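Local atomic coordinates of GTPase activator-like protein (Chaetomium thermophilum, PDB entry 5HIU), a protein that probably acts, as the whole TSC2 protein, as an activator of a GTPase, this chain being its helical N-terminal part. Residues 252-255 against 256-260; 313-316 against 317-321; 356-359 against 360-364. One frame throughout, in Å; residues are numbered along the deposited sequence.

The three contacts are short lengths, of about two and a half turns each, of three helices that come in this order along the chain of an elongated alpha-solenoid, with other helices between them: contact 1 on helix 245-261, contact 2 on helix 302-322 and contact 3 on helix 352-366. Their centres lie about 9, 17 and 27 Å from the centre of the chain. Contacts 1 and 2 lie about 9 Å apart between centres and touch where His-259 and Ser-256 meet Ser-317 and Val-318. Contacts 2 and 3, about 10 Å apart, touch through Gln-320 and Leu-316. Contacts 1 and 3 do not touch; helix 302-322 packs on both of their helices in this N-terminal part of TSC2.

Contact 1: 252-255 against 256-260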
loop_
_atom_site.group_PDB
_atom_site.type_symbol
_atom_site.label_atom_id
_atom_site.label_comp_id
_atom_site.label_asym_id
_atom_site.label_seq_id
_atom_site.Cartn_x
_atom_site.Cartn_y
_atom_site.Cartn_z
ATOM N N ILE A 252 3.544 -8.450 -2.234
ATOM C CA ILE A 252 2.648 -9.534 -1.868
ATOM C C ILE A 252 2.763 -9.861 -0.382
ATOM O O ILE A 252 1.732 -9.963 0.309
ATOM C CB ILE A 252 2.867 -10.803 -2.730
ATOM C CG1 ILE A 252 2.605 -10.522 -4.217
ATOM C CG2 ILE A 252 1.942 -11.916 -2.283
ATOM C CD1 ILE A 252 1.244 -9.914 -4.524
ATOM N N GLN A 253 3.990 -10.017 0.124
ATOM C CA GLN A 253 4.169 -10.150 1.576
ATOM C C GLN A 253 3.346 -9.083 2.285
ATOM O O GLN A 253 2.487 -9.389 3.123
ATOM C CB GLN A 253 5.623 -9.986 2.010
ATOM C CG GLN A 253 6.449 -11.251 1.957
ATOM C CD GLN A 253 7.687 -11.168 2.833
ATOM O OE1 GLN A 253 8.283 -10.100 2.982
ATOM N NE2 GLN A 253 8.087 -12.299 3.411
ATOM N N VAL A 254 3.592 -7.826 1.944
ATOM C CA VAL A 254 3.049 -6.769 2.775
ATOM C C VAL A 254 1.549 -6.732 2.641
ATOM O O VAL A 254 0.835 -6.713 3.648
ATOM C CB VAL A 254 3.682 -5.404 2.478
ATOM C CG1 VAL A 254 2.877 -4.279 3.099
ATOM C CG2 VAL A 254 5.105 -5.383 3.002
ATOM N N LEU A 255 1.075 -6.722 1.402
ATOM C CA LEU A 255 -0.380 -6.729 1.110
ATOM C C LEU A 255 -1.124 -7.957 1.641
ATOM O O LEU A 255 -2.235 -7.820 2.150
ATOM C CB LEU A 255 -0.613 -6.694 -0.380
ATOM C CG LEU A 255 -0.155 -5.435 -1.049
ATOM C CD1 LEU A 255 0.142 -5.734 -2.510
ATOM C CD2 LEU A 255 -1.231 -4.383 -0.888
ATOM N N SER A 256 -0.517 -9.136 1.510
ATOM C CA SER A 256 -1.117 -10.364 2.039
ATOM C C SER A 256 -1.239 -10.305 3.541
ATOM O O SER A 256 -2.173 -10.830 4.116
ATOM C CB SER A 256 -0.306 -11.600 1.661
ATOM O OG SER A 256 -0.597 -11.972 0.325
ATOM N N SER A 257 -0.285 -9.644 4.168
ATOM C CA SER A 257 -0.300 -9.494 5.602
ATOM C C SER A 257 -1.371 -8.499 6.027
ATOM O O SER A 257 -2.115 -8.747 6.960
ATOM C CB SER A 257 1.097 -9.110 6.087
ATOM O OG SER A 257 1.999 -10.193 5.830
ATOM N N ILE A 258 -1.471 -7.375 5.341
ATOM C CA ILE A 258 -2.485 -6.386 5.696
ATOM C C ILE A 258 -3.847 -7.019 5.503
ATOM O O ILE A 258 -4.742 -6.871 6.334
ATOM C CB ILE A 258 -2.368 -5.128 4.838
ATOM C CG1 ILE A 258 -1.149 -4.315 5.255
ATOM C CG2 ILE A 258 -3.613 -4.268 4.968
ATOM C CD1 ILE A 258 -0.611 -3.427 4.143
ATOM N N HIS A 259 -3.974 -7.725 4.384
ATOM C CA HIS A 259 -5.196 -8.437 4.017
ATOM C C HIS A 259 -5.683 -9.328 5.119
ATOM O O HIS A 259 -6.864 -9.346 5.441
ATOM C CB HIS A 259 -4.926 -9.315 2.808
ATOM C CG HIS A 259 -6.103 -10.111 2.366
ATOM N ND1 HIS A 259 -7.264 -9.531 1.906
ATOM C CD2 HIS A 259 -6.283 -11.446 2.273
ATOM C CE1 HIS A 259 -8.119 -10.478 1.566
ATOM N NE2 HIS A 259 -7.550 -11.649 1.788
ATOM N N CYS A 260 -4.758 -10.093 5.668
ATOM C CA CYS A 260 -5.083 -10.991 6.731
ATOM C C CYS A 260 -5.247 -10.234 8.042
ATOM O O CYS A 260 -6.331 -10.230 8.625
ATOM C CB CYS A 260 -4.004 -12.045 6.865
ATOM S SG CYS A 260 -4.583 -13.334 7.957
#
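Ile-252 to Leu-255 meet Ser-256 to His-259 in a local i to i+4 contact within helix 245-261, a largely buried helix of an alpha-solenoid. Ser-256 N donates to Ile-252 O (2.7 Å), and Ile-258 N and His-259 N continue the ladder to Val-254 O and Leu-255 O. Val-254 and Ile-258 run alongside each other off the same flank of the helix, and the CG1 methyl of Val-254 meets CD1 of Ile-258 at 3.7 Å. Branched apolar residues suit this flank because helix 204-219 packs on it through Cys-218, which both touch. On another flank Ser-256, small enough for a close helix approach, lies against Leu-289 and Val-318; its OG is 3.6 Å from CG2 of Ile-252. Serine is equally at home at 257, where a buried hydroxyl can be satisfied by its own helix. With OG beside its backbone N (chi1 -65°), Ser-257 turns back to the preceding turn, and Gln-253 O takes two bonds from opposite faces of its carbonyl plane: Ser-257 N at 3.0 Å and Ser-257 OG at 2.9 Å.

Contact 2: 313-316 against 317-321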
loop_
_atom_site.group_PDB
_atom_site.type_symbol
_atom_site.label_atom_id
_atom_site.label_comp_id
_atom_site.label_asym_id
_atom_site.label_seq_id
_atom_site.Cartn_x
_atom_site.Cartn_y
_atom_site.Cartn_z
ATOM N N ARG A 313 0.022 -17.266 7.021
ATOM C CA ARG A 313 -1.389 -16.989 7.287
ATOM C C ARG A 313 -2.004 -16.050 6.261
ATOM O O ARG A 313 -3.224 -16.071 6.034
ATOM C CB ARG A 313 -1.572 -16.323 8.638
ATOM C CG ARG A 313 -1.057 -17.092 9.841
ATOM C CD ARG A 313 -1.449 -16.338 11.094
ATOM N NE ARG A 313 -2.894 -16.085 11.118
ATOM C CZ ARG A 313 -3.481 -15.040 11.701
ATOM N NH1 ARG A 313 -2.764 -14.105 12.327
ATOM N NH2 ARG A 313 -4.805 -14.921 11.646
ATOM N N GLY A 314 -1.173 -15.187 5.691
ATOM C CA GLY A 314 -1.649 -14.221 4.726
ATOM C C GLY A 314 -1.892 -14.920 3.420
ATOM O O GLY A 314 -2.961 -14.772 2.831
ATOM N N ALA A 315 -0.874 -15.671 2.989
ATOM C CA ALA A 315 -0.925 -16.533 1.802
ATOM C C ALA A 315 -2.186 -17.371 1.781
ATOM O O ALA A 315 -2.814 -17.520 0.744
ATOM C CB ALA A 315 0.289 -17.447 1.746
ATOM N N LEU A 316 -2.554 -17.914 2.930
ATOM C CA LEU A 316 -3.791 -18.664 3.054
ATOM C C LEU A 316 -4.980 -17.769 2.737
ATOM O O LEU A 316 -5.875 -18.140 1.981
ATOM C CB LEU A 316 -3.940 -19.221 4.480
ATOM C CG LEU A 316 -3.492 -20.663 4.769
ATOM C CD1 LEU A 316 -2.208 -21.077 4.061
ATOM C CD2 LEU A 316 -3.356 -20.855 6.274
ATOM N N SER A 317 -4.987 -16.597 3.345
ATOM C CA SER A 317 -6.086 -15.662 3.209
ATOM C C SER A 317 -6.268 -15.306 1.738
ATOM O O SER A 317 -7.383 -15.327 1.200
ATOM C CB SER A 317 -5.770 -14.394 4.016
ATOM O OG SER A 317 -6.926 -13.614 4.242
ATOM N N VAL A 318 -5.153 -14.980 1.097
ATOM C CA VAL A 318 -5.177 -14.486 -0.269
ATOM C C VAL A 318 -5.468 -15.643 -1.208
ATOM O O VAL A 318 -6.165 -15.477 -2.206
ATOM C CB VAL A 318 -3.848 -13.768 -0.639
ATOM C CG1 VAL A 318 -3.745 -13.547 -2.129
ATOM C CG2 VAL A 318 -3.747 -12.436 0.084
ATOM N N LEU A 319 -4.945 -16.818 -0.866
ATOM C CA LEU A 319 -5.176 -18.023 -1.667
ATOM C C LEU A 319 -6.636 -18.438 -1.626
ATOM O O LEU A 319 -7.218 -18.790 -2.634
ATOM C CB LEU A 319 -4.276 -19.188 -1.217
ATOM C CG LEU A 319 -2.845 -19.114 -1.768
ATOM C CD1 LEU A 319 -1.881 -20.089 -1.078
ATOM C CD2 LEU A 319 -2.863 -19.346 -3.265
ATOM N N GLN A 320 -7.233 -18.394 -0.455
ATOM C CA GLN A 320 -8.629 -18.758 -0.340
ATOM C C GLN A 320 -9.451 -17.855 -1.225
ATOM O O GLN A 320 -10.381 -18.286 -1.859
ATOM C CB GLN A 320 -9.081 -18.622 1.101
ATOM C CG GLN A 320 -10.561 -18.839 1.307
ATOM C CD GLN A 320 -10.910 -18.918 2.778
ATOM O OE1 GLN A 320 -10.147 -19.455 3.603
ATOM N NE2 GLN A 320 -12.059 -18.378 3.125
ATOM N N LYS A 321 -9.090 -16.588 -1.259
ATOM C CA LYS A 321 -9.791 -15.615 -2.086
ATOM C C LYS A 321 -9.456 -15.846 -3.573
ATOM O O LYS A 321 -10.353 -15.910 -4.414
ATOM C CB LYS A 321 -9.430 -14.207 -1.611
ATOM C CG LYS A 321 -10.303 -13.086 -2.145
ATOM C CD LYS A 321 -11.765 -13.159 -1.718
ATOM C CE LYS A 321 -12.604 -12.120 -2.471
ATOM N NZ LYS A 321 -14.069 -12.399 -2.430
#
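Leu-319 reaches back over the carbonyl of Ala-315, one turn earlier in helix 302-322. Its CB lies 3.0 Å from Ala-315 O, and CG stays close to the same oxygen because it is set beside the backbone N (chi1 -81°). At the tip, CD1 passes Ala-315 O at 3.3 Å and comes within 4.4 Å of Ala-315 CB, a loose apolar contact. The small alanine suits its place against Phe-292, while the longer leucine reaches both Leu-293 of helix 281-294 and Leu-361 of helix 352-366. Ala-315 O also accepts a bond from Leu-319 N at 2.8 Å. Val-318 N to Gly-314 O is an equally short bond, whereas Ser-317 N to Arg-313 O is longer, at 3.3 Å. Val-318 holds CG2 beside its own backbone N, 3.7 Å from Gly-314 O, and its branched side chain packs on Ser-256 and His-259 of helix 245-261. Apolar side chains turned from one helix to helices 245-261, 281-294 and 352-366, over an unbroken i to i+4 ladder, are an arrangement typical of an alpha-solenoid.

Contact 3: 356-359 against 360-364; sequences TEIL and RLINS
Glu-357 and Arg-360 form an i to i+3 salt bridge along helix 352-366, one of the helices of the alpha-solenoid. Arg-360 NH2 stands 2.7 Å from Glu-357 OE2, but the N-H is bent to 129°, making the hydrogen-bonding part weak. Carboxylate and guanidinium planes are turned 54° apart, and the two side chains run alongside each other in the same direction. The glutamate is bent at chi2 (-54°) and the arginine at chi2 and chi3, which brings the two charged ends together. Long, flexible charged residues suit this less buried flank, where their opposite charges can pair while the chains lie against helix 302-322, Glu-357 on Leu-316 and Arg-360 on Gln-320. The i to i+4 backbone bonds continue alongside: Leu-361 N meets Glu-357 O at 2.8 Å and Asn-363 N meets Leu-359 O at 2.6 Å. The amide of Asn-363 lies near the preceding turn, and its ND2 gives a hydrogen bond to Gln-426 OE1 of helix 423-441. Thr-356 OG1 instead bonds to Thr-352 O within its own helix. On the buried flank Ile-358 and Ile-362 both pack on Val-388 of helix 383-391; they extend side by side, and CG2 of Ile-358 touches CD1 of Ile-362 at 4.0 Å.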
loop_
_atom_site.group_PDB
_atom_site.type_symbol
_atom_site.label_atom_id
_atom_site.label_comp_id
_atom_site.label_asym_id
_atom_site.label_seq_id
_atom_site.Cartn_x
_atom_site.Cartn_y
_atom_site.Cartn_z
ATOM N N THR A 356 -7.576 -23.728 11.815
ATOM C CA THR A 356 -8.891 -23.250 11.366
ATOM C C THR A 356 -8.843 -22.679 9.932
ATOM O O THR A 356 -9.779 -22.901 9.156
ATOM C CB THR A 356 -9.496 -22.201 12.332
ATOM O OG1 THR A 356 -9.490 -22.716 13.668
ATOM C CG2 THR A 356 -10.937 -21.849 11.955
ATOM N N GLU A 357 -7.764 -21.961 9.587
ATOM C CA GLU A 357 -7.606 -21.362 8.241
ATOM C C GLU A 357 -7.317 -22.412 7.173
ATOM O O GLU A 357 -8.044 -22.492 6.175
ATOM C CB GLU A 357 -6.525 -20.267 8.220
ATOM C CG GLU A 357 -6.922 -19.009 8.971
ATOM C CD GLU A 357 -8.263 -18.444 8.497
ATOM O OE1 GLU A 357 -8.310 -17.768 7.421
ATOM O OE2 GLU A 357 -9.275 -18.669 9.206
ATOM N N ILE A 358 -6.279 -23.219 7.388
ATOM C CA ILE A 358 -6.021 -24.381 6.528
ATOM C C ILE A 358 -7.344 -25.027 6.124
ATOM O O ILE A 358 -7.602 -25.242 4.946
ATOM C CB ILE A 358 -5.172 -25.467 7.220
ATOM C CG1 ILE A 358 -3.767 -24.952 7.576
ATOM C CG2 ILE A 358 -5.062 -26.688 6.313
ATOM C CD1 ILE A 358 -2.793 -24.879 6.414
ATOM N N LEU A 359 -8.169 -25.319 7.122
ATOM C CA LEU A 359 -9.477 -25.898 6.905
ATOM C C LEU A 359 -10.370 -24.969 6.103
ATOM O O LEU A 359 -11.028 -25.405 5.160
ATOM C CB LEU A 359 -10.173 -26.226 8.236
ATOM C CG LEU A 359 -9.708 -27.431 9.075
ATOM C CD1 LEU A 359 -10.669 -27.695 10.236
ATOM C CD2 LEU A 359 -9.572 -28.682 8.218
ATOM N N ARG A 360 -10.423 -23.699 6.481
ATOM C CA ARG A 360 -11.360 -22.763 5.836
ATOM C C ARG A 360 -11.093 -22.685 4.338
ATOM O O ARG A 360 -12.018 -22.618 3.538
ATOM C CB ARG A 360 -11.354 -21.372 6.513
ATOM C CG ARG A 360 -11.988 -20.253 5.674
ATOM C CD ARG A 360 -12.849 -19.242 6.423
ATOM N NE ARG A 360 -12.147 -18.653 7.568
ATOM C CZ ARG A 360 -12.628 -18.604 8.816
ATOM N NH1 ARG A 360 -13.846 -19.069 9.112
ATOM N NH2 ARG A 360 -11.891 -18.065 9.781
ATOM N N LEU A 361 -9.823 -22.726 3.975
ATOM C CA LEU A 361 -9.412 -22.788 2.574
ATOM C C LEU A 361 -9.990 -24.045 1.938
ATOM O O LEU A 361 -10.775 -23.972 0.988
ATOM C CB LEU A 361 -7.876 -22.793 2.470
ATOM C CG LEU A 361 -7.272 -22.551 1.091
ATOM C CD1 LEU A 361 -5.897 -21.934 1.231
ATOM C CD2 LEU A 361 -7.202 -23.808 0.229
ATOM N N ILE A 362 -9.643 -25.191 2.514
ATOM C CA ILE A 362 -10.105 -26.478 2.012
ATOM C C ILE A 362 -11.628 -26.471 1.937
ATOM O O ILE A 362 -12.203 -26.915 0.955
ATOM C CB ILE A 362 -9.575 -27.658 2.858
ATOM C CG1 ILE A 362 -8.036 -27.730 2.779
ATOM C CG2 ILE A 362 -10.154 -28.980 2.364
ATOM C CD1 ILE A 362 -7.418 -28.736 3.737
ATOM N N ASN A 363 -12.289 -25.906 2.928
ATOM C CA ASN A 363 -13.741 -25.830 2.867
ATOM C C ASN A 363 -14.262 -24.977 1.728
ATOM O O ASN A 363 -15.349 -25.219 1.235
ATOM C CB ASN A 363 -14.304 -25.318 4.173
ATOM C CG ASN A 363 -14.597 -26.430 5.134
ATOM O OD1 ASN A 363 -15.288 -27.379 4.783
ATOM N ND2 ASN A 363 -14.076 -26.330 6.351
ATOM N N SER A 364 -13.496 -23.981 1.312
ATOM C CA SER A 364 -13.912 -23.151 0.195
ATOM C C SER A 364 -13.642 -23.832 -1.144
ATOM O O SER A 364 -14.219 -23.442 -2.165
ATOM C CB SER A 364 -13.197 -21.807 0.223
ATOM O OG SER A 364 -11.816 -22.015 0.034
#